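PDB 3TT2: GCN5-related N-acetyltransferase from Sphaerobacter thermophilus, which probably transfers acyl groups, most likely acetyl from acetyl-CoA, as a member of the GCN5-related N-acetyltransferase family. Local coordinates for residues A27-D39 with V87-G99. Residues are numbered along the deposited sequence; the frame is centred on the assembly and turned at random.
With SO4 (sulfate ion), chain I.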
loop_
_atom_site.group_PDB
_atom_site.type_symbol
_atom_site.label_atom_id
_atom_site.label_comp_id
_atom_site.label_asym_id
_atom_site.label_seq_id
_atom_site.Cartn_x
_atom_site.Cartn_y
_atom_site.Cartn_z
ATOM N N ALA A 27 9.571 7.071 -14.679
ATOM C CA ALA A 27 9.328 8.017 -13.607
ATOM C C ALA A 27 8.531 9.197 -14.161
ATOM O O ALA A 27 7.504 9.590 -13.603
ATOM C CB ALA A 27 10.649 8.490 -13.029
ATOM N N ARG A 28 8.987 9.723 -15.292
ATOM C CA ARG A 28 8.347 10.867 -15.919
ATOM C C ARG A 28 6.940 10.558 -16.400
ATOM O O ARG A 28 6.070 11.426 -16.403
ATOM C CB ARG A 28 9.194 11.362 -17.085
ATOM C CG ARG A 28 10.621 11.702 -16.686
ATOM C CD ARG A 28 11.354 12.403 -17.809
ATOM N NE ARG A 28 11.570 11.538 -18.964
ATOM C CZ ARG A 28 12.735 10.972 -19.261
ATOM N NH1 ARG A 28 13.795 11.186 -18.488
ATOM N NH2 ARG A 28 12.840 10.199 -20.335
ATOM N N LEU A 29 6.715 9.324 -16.820
ATOM C CA LEU A 29 5.380 8.920 -17.223
ATOM C C LEU A 29 4.430 8.980 -16.025
ATOM O O LEU A 29 3.307 9.473 -16.132
ATOM C CB LEU A 29 5.406 7.520 -17.833
ATOM C CG LEU A 29 4.105 6.716 -17.821
ATOM C CD1 LEU A 29 2.991 7.429 -18.562
ATOM C CD2 LEU A 29 4.345 5.350 -18.431
ATOM N N ILE A 30 4.887 8.475 -14.884
ATOM C CA ILE A 30 4.099 8.521 -13.656
ATOM C C ILE A 30 3.881 9.962 -13.243
ATOM O O ILE A 30 2.810 10.334 -12.765
ATOM C CB ILE A 30 4.828 7.845 -12.482
ATOM C CG1 ILE A 30 5.403 6.489 -12.890
ATOM C CG2 ILE A 30 3.899 7.713 -11.294
ATOM C CD1 ILE A 30 4.394 5.562 -13.459
ATOM N N ALA A 31 4.922 10.770 -13.414
ATOM C CA ALA A 31 4.860 12.167 -13.032
ATOM C C ALA A 31 3.802 12.886 -13.857
ATOM O O ALA A 31 2.987 13.635 -13.321
ATOM C CB ALA A 31 6.211 12.811 -13.202
ATOM N N ALA A 32 3.808 12.640 -15.163
ATOM C CA ALA A 32 2.823 13.241 -16.055
ATOM C C ALA A 32 1.416 12.802 -15.672
ATOM O O ALA A 32 0.472 13.593 -15.740
ATOM C CB ALA A 32 3.124 12.890 -17.509
ATOM N N CYS A 33 1.289 11.542 -15.257
ATOM C CA CYS A 33 0.011 10.986 -14.796
ATOM C C CYS A 33 -0.446 11.548 -13.447
ATOM O O CYS A 33 -1.613 11.920 -13.291
ATOM C CB CYS A 33 0.072 9.460 -14.710
ATOM S SG CYS A 33 -0.069 8.620 -16.289
ATOM N N GLN A 34 0.466 11.595 -12.474
ATOM C CA GLN A 34 0.118 12.083 -11.142
ATOM C C GLN A 34 -0.122 13.581 -11.178
ATOM O O GLN A 34 -0.775 14.137 -10.301
ATOM C CB GLN A 34 1.183 11.714 -10.102
ATOM C CG GLN A 34 2.524 12.389 -10.277
ATOM C CD GLN A 34 3.523 11.942 -9.228
ATOM O OE1 GLN A 34 4.704 12.274 -9.292
ATOM N NE2 GLN A 34 3.049 11.180 -8.254
ATOM N N GLU A 35 0.384 14.229 -12.219
ATOM C CA GLU A 35 0.109 15.638 -12.401
ATOM C C GLU A 35 -1.331 15.893 -12.824
ATOM O O GLU A 35 -1.972 16.809 -12.314
ATOM C CB GLU A 35 1.081 16.275 -13.390
ATOM C CG GLU A 35 0.700 17.698 -13.792
ATOM C CD GLU A 35 0.594 18.669 -12.612
ATOM O OE1 GLU A 35 0.963 18.307 -11.471
ATOM O OE2 GLU A 35 0.141 19.815 -12.831
ATOM N N ALA A 36 -1.844 15.083 -13.745
ATOM C CA ALA A 36 -3.217 15.259 -14.219
ATOM C C ALA A 36 -4.248 15.055 -13.103
ATOM O O ALA A 36 -5.281 15.728 -13.071
ATOM C CB ALA A 36 -3.503 14.341 -15.391
ATOM N N ASP A 37 -3.958 14.141 -12.181
ATOM C CA ASP A 37 -4.858 13.870 -11.067
ATOM C C ASP A 37 -4.871 15.034 -10.079
ATOM O O ASP A 37 -5.691 15.074 -9.164
ATOM C CB ASP A 37 -4.455 12.584 -10.337
ATOM C CG ASP A 37 -4.311 11.383 -11.270
ATOM O OD1 ASP A 37 -4.843 11.421 -12.401
ATOM O OD2 ASP A 37 -3.664 10.393 -10.859
ATOM N N GLY A 38 -3.952 15.975 -10.259
ATOM C CA GLY A 38 -3.877 17.123 -9.381
ATOM C C GLY A 38 -2.772 17.003 -8.350
ATOM O O GLY A 38 -2.546 17.916 -7.551
ATOM N N ASP A 39 -2.083 15.871 -8.354
ATOM C CA ASP A 39 -0.970 15.681 -7.439
ATOM C C ASP A 39 0.281 16.368 -7.946
ATOM O O ASP A 39 0.426 16.621 -9.141
ATOM C CB ASP A 39 -0.709 14.200 -7.200
ATOM C CG ASP A 39 -1.978 13.434 -6.970
ATOM O OD1 ASP A 39 -3.038 14.076 -6.813
ATOM O OD2 ASP A 39 -1.936 12.187 -6.947
ATOM N N VAL A 87 -2.975 -4.615 -9.860
ATOM C CA VAL A 87 -2.384 -4.093 -11.084
ATOM C C VAL A 87 -2.181 -2.592 -10.944
ATOM O O VAL A 87 -3.107 -1.887 -10.542
ATOM C CB VAL A 87 -3.282 -4.397 -12.303
ATOM C CG1 VAL A 87 -2.723 -3.758 -13.558
ATOM C CG2 VAL A 87 -3.430 -5.873 -12.497
ATOM N N TYR A 88 -0.971 -2.096 -11.210
ATOM C CA TYR A 88 -0.765 -0.646 -11.163
ATOM C C TYR A 88 -0.421 -0.107 -12.530
ATOM O O TYR A 88 0.703 -0.290 -13.002
ATOM C CB TYR A 88 0.337 -0.325 -10.141
ATOM C CG TYR A 88 0.034 -0.928 -8.782
ATOM C CD1 TYR A 88 -0.671 -0.209 -7.827
ATOM C CD2 TYR A 88 0.409 -2.237 -8.475
ATOM C CE1 TYR A 88 -0.969 -0.760 -6.601
ATOM C CE2 TYR A 88 0.110 -2.802 -7.245
ATOM C CZ TYR A 88 -0.579 -2.057 -6.317
ATOM O OH TYR A 88 -0.880 -2.601 -5.095
ATOM N N GLY A 89 -1.385 0.554 -13.171
ATOM C CA GLY A 89 -1.171 1.062 -14.516
ATOM C C GLY A 89 -1.010 2.563 -14.575
ATOM O O GLY A 89 -1.364 3.265 -13.619
ATOM N N TYR A 90 -0.494 3.059 -15.704
ATOM C CA TYR A 90 -0.424 4.498 -15.993
ATOM C C TYR A 90 -0.462 4.672 -17.487
ATOM O O TYR A 90 0.193 3.924 -18.204
ATOM C CB TYR A 90 0.881 5.106 -15.476
ATOM C CG TYR A 90 1.155 4.776 -14.034
ATOM C CD1 TYR A 90 0.825 5.664 -13.023
ATOM C CD2 TYR A 90 1.730 3.557 -13.677
ATOM C CE1 TYR A 90 1.066 5.349 -11.703
ATOM C CE2 TYR A 90 1.960 3.238 -12.370
ATOM C CZ TYR A 90 1.632 4.133 -11.390
ATOM O OH TYR A 90 1.877 3.784 -10.092
ATOM N N VAL A 91 -1.175 5.684 -17.961
ATOM C CA VAL A 91 -1.119 6.035 -19.378
ATOM C C VAL A 91 -0.901 7.527 -19.494
ATOM O O VAL A 91 -1.628 8.321 -18.901
ATOM C CB VAL A 91 -2.381 5.606 -20.172
ATOM C CG1 VAL A 91 -3.616 6.112 -19.510
ATOM C CG2 VAL A 91 -2.329 6.132 -21.602
ATOM N N HIS A 92 0.124 7.897 -20.247
ATOM C CA HIS A 92 0.485 9.289 -20.396
ATOM C C HIS A 92 -0.709 10.106 -20.876
ATOM O O HIS A 92 -1.414 9.694 -21.800
ATOM C CB HIS A 92 1.650 9.417 -21.361
ATOM C CG HIS A 92 2.433 10.668 -21.175
ATOM N ND1 HIS A 92 1.968 11.897 -21.586
ATOM C CD2 HIS A 92 3.638 10.887 -20.603
ATOM C CE1 HIS A 92 2.861 12.821 -21.285
ATOM N NE2 HIS A 92 3.883 12.235 -20.689
ATOM N N PRO A 93 -0.939 11.270 -20.235
ATOM C CA PRO A 93 -2.132 12.113 -20.429
ATOM C C PRO A 93 -2.380 12.547 -21.881
ATOM O O PRO A 93 -3.491 12.965 -22.211
ATOM C CB PRO A 93 -1.854 13.330 -19.536
ATOM C CG PRO A 93 -0.960 12.795 -18.454
ATOM C CD PRO A 93 -0.092 11.761 -19.128
ATOM N N ARG A 94 -1.356 12.471 -22.723
ATOM C CA ARG A 94 -1.509 12.751 -24.144
ATOM C C ARG A 94 -2.119 11.574 -24.916
ATOM O O ARG A 94 -2.737 11.756 -25.980
ATOM C CB ARG A 94 -0.150 13.083 -24.741
ATOM C CG ARG A 94 0.838 11.932 -24.632
ATOM C CD ARG A 94 2.186 12.302 -25.203
ATOM N NE ARG A 94 2.786 13.426 -24.493
ATOM C CZ ARG A 94 3.797 14.143 -24.963
ATOM N NH1 ARG A 94 4.283 15.152 -24.247
ATOM N NH2 ARG A 94 4.317 13.855 -26.151
ATOM N N PHE A 95 -1.915 10.370 -24.389
ATOM C CA PHE A 95 -2.289 9.151 -25.092
ATOM C C PHE A 95 -3.649 8.575 -24.686
ATOM O O PHE A 95 -4.034 7.502 -25.154
ATOM C CB PHE A 95 -1.200 8.089 -24.949
ATOM C CG PHE A 95 0.111 8.463 -25.582
ATOM C CD1 PHE A 95 0.169 8.936 -26.883
ATOM C CD2 PHE A 95 1.293 8.345 -24.868
ATOM C CE1 PHE A 95 1.384 9.283 -27.468
ATOM C CE2 PHE A 95 2.510 8.688 -25.440
ATOM C CZ PHE A 95 2.558 9.157 -26.742
ATOM N N ARG A 96 -4.362 9.267 -23.800
ATOM C CA ARG A 96 -5.671 8.791 -23.344
ATOM C C ARG A 96 -6.695 8.722 -24.496
ATOM O O ARG A 96 -6.693 9.573 -25.394
ATOM C CB ARG A 96 -6.210 9.669 -22.204
ATOM C CG ARG A 96 -5.145 10.386 -21.363
ATOM C CD ARG A 96 -4.651 9.579 -20.146
ATOM N NE ARG A 96 -5.165 10.090 -18.862
ATOM C CZ ARG A 96 -4.454 10.195 -17.732
ATOM N NH1 ARG A 96 -3.175 9.841 -17.696
ATOM N NH2 ARG A 96 -5.025 10.655 -16.624
ATOM N N GLY A 97 -7.558 7.709 -24.470
ATOM C CA GLY A 97 -8.589 7.559 -25.480
ATOM C C GLY A 97 -8.061 6.925 -26.751
ATOM O O GLY A 97 -8.675 7.035 -27.817
HETATM N N MSE A 98 -6.886 6.312 -26.658
HETATM C CA MSE A 98 -6.338 5.549 -27.783
HETATM C C MSE A 98 -6.529 4.030 -27.712
HETATM O O MSE A 98 -6.080 3.298 -28.598
HETATM C CB MSE A 98 -4.871 5.894 -27.996
HETATM C CG MSE A 98 -4.636 7.363 -28.244
HETATM SE SE MSE A 98 -2.824 7.684 -28.853
HETATM C CE MSE A 98 -2.914 6.763 -30.567
ATOM N N GLY A 99 -7.161 3.562 -26.645
ATOM C CA GLY A 99 -7.300 2.136 -26.417
ATOM C C GLY A 99 -6.157 1.579 -25.587
ATOM O O GLY A 99 -6.102 0.379 -25.315
HETATM S S SO4 I . -8.635 3.987 -23.479
HETATM O O1 SO4 I . -10.047 3.582 -23.395
HETATM O O2 SO4 I . -8.273 4.951 -22.430
HETATM O O3 SO4 I . -7.793 2.802 -23.359
HETATM O O4 SO4 I . -8.348 4.607 -24.768
#
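Tyr90 reaches from the end of a strand to Ile30 and Cys33 on helix 23-36. Its CB lies 3.7 Å from Cys33 SG, with Leu29 CG a little farther off. CG stands anti to the carbonyl carbon (chi1 -51°), which sends the ring across the helix, one face against Ile30. Ile30 CD1 lies over the centre of that face in a CH-pi contact, 3.3 Å from the centroid and 10° off the normal. This methyl is nearest CD2 (3.3 Å) and still 3.7 Å from CZ; tyrosine suits the place by offering a broad flat face. Ile30 CG2, the other arm, reaches the rim at CE1 (3.7 Å). Beyond the strand, small Ala32 lets the loop come close: its CB sits over one face of the His92 imidazole and 3.8 Å from Pro93 CD. Leu29 CD1 meets His92 CB at 3.7 Å. Arg94 to Gly99 match the Arg-X-X-Gly-X-Gly motif that in GNAT enzymes binds CoA pyrophosphate; a sulfate, probably from the crystallisation liquor, bonds to Thr102 N and, doubtfully short, Gly99 N, consistent with such a role. Segments 27-36 and 87-91 cross at 82°, axes 7.9 Å apart, while Leu29 touches Tyr74 and Asp37 touches Arg132 on strands 71-80 and 125-132, flanking strand 84-91.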